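Local coordinates for FprA (Mycobacterium tuberculosis, PDB 1LQT), which uses FAD to pass electrons between NADP(H) and ferredoxin and may supply electrons to cytochrome P450 systems, at residues V126-V129 with G130-A134; A159-V162 with A163-L166. All coordinates share one frame; numbering follows the deposited sequence.

Interaction 1 (V126-V129 with G130-A134)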
loop_
_atom_site.group_PDB
_atom_site.type_symbol
_atom_site.label_atom_id
_atom_site.label_comp_id
_atom_site.label_asym_id
_atom_site.label_seq_id
_atom_site.Cartn_x
_atom_site.Cartn_y
_atom_site.Cartn_z
ATOM N N VAL A 126 -1.255 7.052 3.975
ATOM C CA VAL A 126 -2.087 5.861 4.158
ATOM C C VAL A 126 -3.577 6.257 4.220
ATOM O O VAL A 126 -4.431 5.653 3.581
ATOM C CB VAL A 126 -1.699 5.110 5.440
ATOM C CG1 VAL A 126 -2.599 3.908 5.638
ATOM C CG2 VAL A 126 -0.241 4.667 5.359
ATOM N N ASP A 127 -3.884 7.243 5.048
ATOM C CA ASP A 127 -5.256 7.643 5.254
ATOM C C ASP A 127 -5.811 8.415 4.048
ATOM O O ASP A 127 -6.980 8.266 3.739
ATOM C CB ASP A 127 -5.425 8.470 6.518
ATOM C CG ASP A 127 -5.015 7.736 7.756
ATOM O OD1 ASP A 127 -3.812 7.354 7.889
ATOM O OD2 ASP A 127 -5.834 7.535 8.675
ATOM N N PHE A 128 -5.014 9.250 3.391
ATOM C CA PHE A 128 -5.481 9.978 2.233
ATOM C C PHE A 128 -5.771 9.061 1.057
ATOM O O PHE A 128 -6.817 9.164 0.425
ATOM C CB PHE A 128 -4.463 11.065 1.861
ATOM C CG PHE A 128 -4.941 11.953 0.751
ATOM C CD1 PHE A 128 -6.026 12.766 0.917
ATOM C CD2 PHE A 128 -4.272 11.993 -0.455
ATOM C CE1 PHE A 128 -6.473 13.583 -0.116
ATOM C CE2 PHE A 128 -4.731 12.812 -1.465
ATOM C CZ PHE A 128 -5.819 13.572 -1.285
ATOM N N VAL A 129 -4.835 8.171 0.770
ATOM C CA VAL A 129 -4.975 7.169 -0.259
ATOM C C VAL A 129 -6.161 6.261 0.025
ATOM O O VAL A 129 -6.980 5.964 -0.852
ATOM C CB VAL A 129 -3.692 6.338 -0.400
ATOM C CG1 VAL A 129 -3.899 5.179 -1.373
ATOM C CG2 VAL A 129 -2.503 7.205 -0.838
ATOM N N GLY A 130 -6.240 5.754 1.252
ATOM C CA GLY A 130 -7.368 4.918 1.589
ATOM C C GLY A 130 -8.685 5.633 1.329
ATOM O O GLY A 130 -9.641 5.056 0.829
ATOM N N TRP A 131 -8.731 6.906 1.703
ATOM C CA TRP A 131 -9.928 7.695 1.483
ATOM C C TRP A 131 -10.237 7.869 -0.009
ATOM O O TRP A 131 -11.362 7.615 -0.436
ATOM C CB TRP A 131 -9.777 9.037 2.203
ATOM C CG TRP A 131 -10.887 9.990 1.972
ATOM C CD1 TRP A 131 -12.130 9.983 2.520
ATOM C CD2 TRP A 131 -10.835 11.133 1.138
ATOM N NE1 TRP A 131 -12.858 11.061 2.084
ATOM C CE2 TRP A 131 -12.076 11.786 1.231
ATOM C CE3 TRP A 131 -9.848 11.695 0.348
ATOM C CZ2 TRP A 131 -12.350 12.969 0.529
ATOM C CZ3 TRP A 131 -10.115 12.857 -0.335
ATOM C CH2 TRP A 131 -11.342 13.464 -0.246
ATOM N N TYR A 132 -9.245 8.254 -0.802
ATOM C CA TYR A 132 -9.548 8.474 -2.206
ATOM C C TYR A 132 -9.784 7.187 -2.985
ATOM O O TYR A 132 -10.386 7.224 -4.048
ATOM C CB TYR A 132 -8.592 9.433 -2.907
ATOM C CG TYR A 132 -7.157 9.039 -3.178
ATOM C CD1 TYR A 132 -6.815 7.934 -3.903
ATOM C CD2 TYR A 132 -6.131 9.863 -2.745
ATOM C CE1 TYR A 132 -5.466 7.660 -4.211
ATOM C CE2 TYR A 132 -4.811 9.607 -3.058
ATOM C CZ TYR A 132 -4.470 8.509 -3.798
ATOM O OH TYR A 132 -3.137 8.307 -4.101
ATOM N N ASN A 133 -9.326 6.066 -2.440
ATOM C CA ASN A 133 -9.566 4.779 -3.064
ATOM C C ASN A 133 -10.724 3.989 -2.443
ATOM O O ASN A 133 -10.897 2.815 -2.747
ATOM C CB ASN A 133 -8.301 3.928 -3.135
ATOM C CG ASN A 133 -7.458 4.206 -4.344
ATOM O OD1 ASN A 133 -7.970 4.637 -5.396
ATOM N ND2 ASN A 133 -6.177 3.901 -4.239
ATOM N N ALA A 134 -11.527 4.647 -1.626
ATOM C CA ALA A 134 -12.758 4.056 -1.086
ATOM C C ALA A 134 -12.496 2.839 -0.213
ATOM O O ALA A 134 -13.321 1.934 -0.127
ATOM C CB ALA A 134 -13.759 3.726 -2.183
#

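Interaction 2 (A159-V162 with A163-L166). With ODP (4-oxo-nicotinamide-adenine dinucleotide phosphate), chain I.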
loop_
_atom_site.group_PDB
_atom_site.type_symbol
_atom_site.label_atom_id
_atom_site.label_comp_id
_atom_site.label_asym_id
_atom_site.label_seq_id
_atom_site.Cartn_x
_atom_site.Cartn_y
_atom_site.Cartn_z
ATOM N N ALA A 159 4.229 9.620 -2.572
ATOM C CA ALA A 159 4.167 11.073 -2.525
ATOM C C ALA A 159 3.718 11.650 -3.867
ATOM O O ALA A 159 2.961 12.600 -3.917
ATOM C CB ALA A 159 5.509 11.664 -2.138
ATOM N N LEU A 160 4.195 11.041 -4.950
ATOM C CA LEU A 160 3.753 11.470 -6.269
ATOM C C LEU A 160 2.283 11.175 -6.464
ATOM O O LEU A 160 1.576 12.018 -7.005
ATOM C CB LEU A 160 4.558 10.786 -7.350
ATOM C CG LEU A 160 6.046 11.042 -7.329
ATOM C CD1 LEU A 160 6.721 10.306 -8.484
ATOM C CD2 LEU A 160 6.357 12.525 -7.377
ATOM N N ASP A 161 1.811 10.002 -6.062
ATOM C CA ASP A 161 0.395 9.691 -6.197
ATOM C C ASP A 161 -0.444 10.752 -5.475
ATOM O O ASP A 161 -1.428 11.257 -6.010
ATOM C CB ASP A 161 0.060 8.329 -5.600
ATOM C CG ASP A 161 0.467 7.131 -6.436
ATOM O OD1 ASP A 161 0.958 7.294 -7.553
ATOM O OD2 ASP A 161 0.241 5.990 -5.973
ATOM N N VAL A 162 -0.070 11.082 -4.238
ATOM C CA VAL A 162 -0.832 12.055 -3.475
ATOM C C VAL A 162 -0.882 13.380 -4.211
ATOM O O VAL A 162 -1.935 13.998 -4.356
ATOM C CB VAL A 162 -0.237 12.219 -2.088
ATOM C CG1 VAL A 162 -0.833 13.374 -1.341
ATOM C CG2 VAL A 162 -0.391 10.935 -1.266
ATOM N N ALA A 163 0.269 13.827 -4.690
ATOM C CA ALA A 163 0.343 15.117 -5.354
ATOM C C ALA A 163 -0.485 15.108 -6.647
ATOM O O ALA A 163 -1.173 16.067 -6.956
ATOM C CB ALA A 163 1.772 15.450 -5.634
ATOM N N ARG A 164 -0.415 14.015 -7.400
ATOM C CA ARG A 164 -1.222 13.897 -8.622
ATOM C C ARG A 164 -2.697 13.984 -8.335
ATOM O O ARG A 164 -3.434 14.657 -9.044
ATOM C CB ARG A 164 -0.990 12.595 -9.360
ATOM C CG ARG A 164 0.303 12.461 -10.073
ATOM C CD ARG A 164 0.288 11.436 -11.270
ATOM N NE ARG A 164 -0.439 10.240 -10.874
ATOM C CZ ARG A 164 0.003 9.374 -9.960
ATOM N NH1 ARG A 164 1.241 9.419 -9.514
ATOM N NH2 ARG A 164 -0.846 8.455 -9.540
ATOM N N ILE A 165 -3.156 13.250 -7.340
ATOM C CA ILE A 165 -4.582 13.279 -7.066
ATOM C C ILE A 165 -5.036 14.651 -6.610
ATOM O O ILE A 165 -6.112 15.114 -6.989
ATOM C CB ILE A 165 -4.953 12.149 -6.092
ATOM C CG1 ILE A 165 -4.649 10.765 -6.731
ATOM C CG2 ILE A 165 -6.361 12.294 -5.637
ATOM C CD1 ILE A 165 -5.240 10.505 -8.053
ATOM N N LEU A 166 -4.191 15.359 -5.866
ATOM C CA LEU A 166 -4.544 16.701 -5.415
ATOM C C LEU A 166 -4.613 17.738 -6.528
ATOM O O LEU A 166 -5.317 18.730 -6.389
ATOM C CB LEU A 166 -3.554 17.176 -4.343
ATOM C CG LEU A 166 -3.651 16.470 -2.983
ATOM C CD1 LEU A 166 -2.449 16.886 -2.133
ATOM C CD2 LEU A 166 -4.951 16.799 -2.266
HETATM O O1X ODP I . 15.535 9.694 3.264
HETATM P P2B ODP I . 14.663 8.527 2.915
HETATM O O2X ODP I . 15.078 7.799 1.653
HETATM O O3X ODP I . 14.466 7.562 4.072
HETATM O O2B ODP I . 13.240 9.224 2.612
HETATM C C2B ODP I . 12.015 8.497 2.610
HETATM C C3B ODP I . 11.428 8.230 1.243
HETATM O O3B ODP I . 11.608 9.360 0.403
HETATM C C1B ODP I . 10.956 9.326 3.238
HETATM N N9A ODP I . 11.012 9.495 4.668
HETATM C C8A ODP I . 10.991 8.528 5.642
HETATM N N7A ODP I . 10.991 9.050 6.854
HETATM C C5A ODP I . 11.006 10.415 6.685
HETATM C C4A ODP I . 11.029 10.689 5.316
HETATM N N3A ODP I . 11.031 11.929 4.768
HETATM C C2A ODP I . 11.030 12.925 5.672
HETATM N N1A ODP I . 10.996 12.752 7.023
HETATM C C6A ODP I . 10.983 11.489 7.545
HETATM N N6A ODP I . 10.882 11.377 8.877
HETATM O O4B ODP I . 9.764 8.645 2.892
HETATM C C4B ODP I . 9.939 8.106 1.573
HETATM C C5B ODP I . 9.440 6.691 1.550
HETATM O O5B ODP I . 9.455 6.253 0.211
HETATM P PA ODP I . 9.221 4.706 -0.106
HETATM O O1A ODP I . 9.393 4.521 -1.545
HETATM O O2A ODP I . 10.008 3.850 0.804
HETATM O O3 ODP I . 7.706 4.497 0.352
HETATM P PN ODP I . 6.279 4.831 -0.359
HETATM O O1N ODP I . 6.350 6.093 -1.128
HETATM O O2N ODP I . 5.307 4.675 0.743
HETATM O O5D ODP I . 6.128 3.672 -1.416
HETATM C C5D ODP I . 6.011 2.306 -0.940
HETATM C C4D ODP I . 6.357 1.371 -2.079
HETATM O O4D ODP I . 5.314 1.294 -3.043
HETATM C C1D ODP I . 5.849 1.575 -4.338
HETATM C C2D ODP I . 7.079 2.339 -4.083
HETATM O O2D ODP I . 7.914 2.505 -5.171
HETATM C C3D ODP I . 7.623 1.787 -2.818
HETATM O O3D ODP I . 8.411 0.658 -3.133
HETATM N N1N ODP I . 4.861 2.071 -5.231
HETATM C C2N ODP I . 5.096 1.905 -6.615
HETATM C C3N ODP I . 4.411 2.690 -7.481
HETATM C C7N ODP I . 4.782 2.448 -8.951
HETATM N N7N ODP I . 4.155 3.197 -9.820
HETATM O O7N ODP I . 5.653 1.585 -9.200
HETATM C C4N ODP I . 3.504 3.687 -7.091
HETATM O O99 ODP I . 2.911 4.466 -7.899
HETATM C C5N ODP I . 3.298 3.853 -5.646
HETATM C C6N ODP I . 4.008 3.040 -4.736
#

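Interaction 1 (V126-V129 with G130-A134)
F128, W131 and Y132 form an aromatic cluster on the last turns of a short helix that closes in a Schellman motif. The edge of Y132 is directed at the face of F128 in an offset T-shaped pair: the ring centroids lie 5.2 Å apart with planes at 87°, and Y132 CD2 comes to 3.5 Å from F128 CE2. W131 meets the same phenyl ring obliquely, its CZ3 3.7 Å from F128 CE1. The unusual torsion is that of Y132, whose CG sits between the backbone N and the carbonyl carbon (chi1 70°). This turns the phenol back along its own helix, over the preceding turn, where one ring face receives the CA of V129 in a CH-pi contact, 3.7 Å from the ring centroid and 10° off the normal. At the far end of the ring, V129 CG2 lies 3.5 Å from Y132 OH.

The backbone itself is held by i to i+4 bonds, from V126 O to G130 N through V129 O to N133 N, the last 2.8 Å long. N133 is the first residue to leave helical angles. A134, with positive phi, is the C-prime residue of the Schellman closure, and its N bonds to W131 O at 3.2 Å. The side-chain amide of N133 is held through ND2 by V53 O.

V129 also touches the bound FAD, so the helix contributes directly to the flavin pocket. Around it, F128 and Y132 face helix 157-167, W131 stacks on H181 and packs against A182 and S185 of helix 180-186, and V126 and V129 rest on Y324 of strand 324-325.

Interaction 2 (A159-V162 with A163-L166)
D161 and R164, three residues apart on helix 157-167, form an intrahelical salt bridge beside the bound nucleotide. R164 grips a single carboxylate oxygen end-on with both terminal nitrogens: NH1 and NH2 each lie 2.9 Å from D161 OD1. That oxygen sits in the guanidinium plane, whereas the carboxylate is turned almost perpendicular to it, at 88°. The two donors therefore arrive differently, NH1 on the anti lone pair of OD1 and NH2 from above the carboxylate plane. A bend at chi3 of R164 (-43°) folds the guanidinium back alongside D161, and its NE forms a second salt bridge with D56. Salt bridges to both D161 and D56 fix where the guanidinium lies and how it is turned.

The apolar contact is lighter. V162 and L166 lie side by side, with V162 CG1 3.9 Å from L166 CD1.

Backbone bonds of the i to i+4 kind hold the two turns together, among them R164 N to L160 O at 2.8 Å and I165 N to D161 O at 3.0 Å.

Toward the ligand, D161 OD1 lies 3.5 Å from O99, the added oxo oxygen of the modified nicotinamide, and D161 also touches FAD. A159 and A163 pack on the parallel sheet, A159 against V152 and A163 against V194 and I196. A159 fits the final alanine of a GxGxxA sequence that begins at G154, consistent with the strand-turn-helix of a Rossmann-type dinucleotide-binding fold.

Interactions 1 and 2 come in series along the chain, their centres about 11 Å apart, on helices 125-132 and 157-167. Strand 149-153 lies between these helices in sequence; it belongs to the same six-stranded parallel sheet as strand 122-124, which leads into the first helix. The helices pack directly: F128 CZ reaches L166 CD2 at 3.5 Å, and Y132 OH comes equally close to D161 CB, at 3.5 Å. F128 and Y132 of interaction 1 thus back the helix that carries the salt bridge of interaction 2. Through V129 on one helix and D161 on the other, the pair borders FAD, while D161 also meets the nicotinamide end of the NADP derivative.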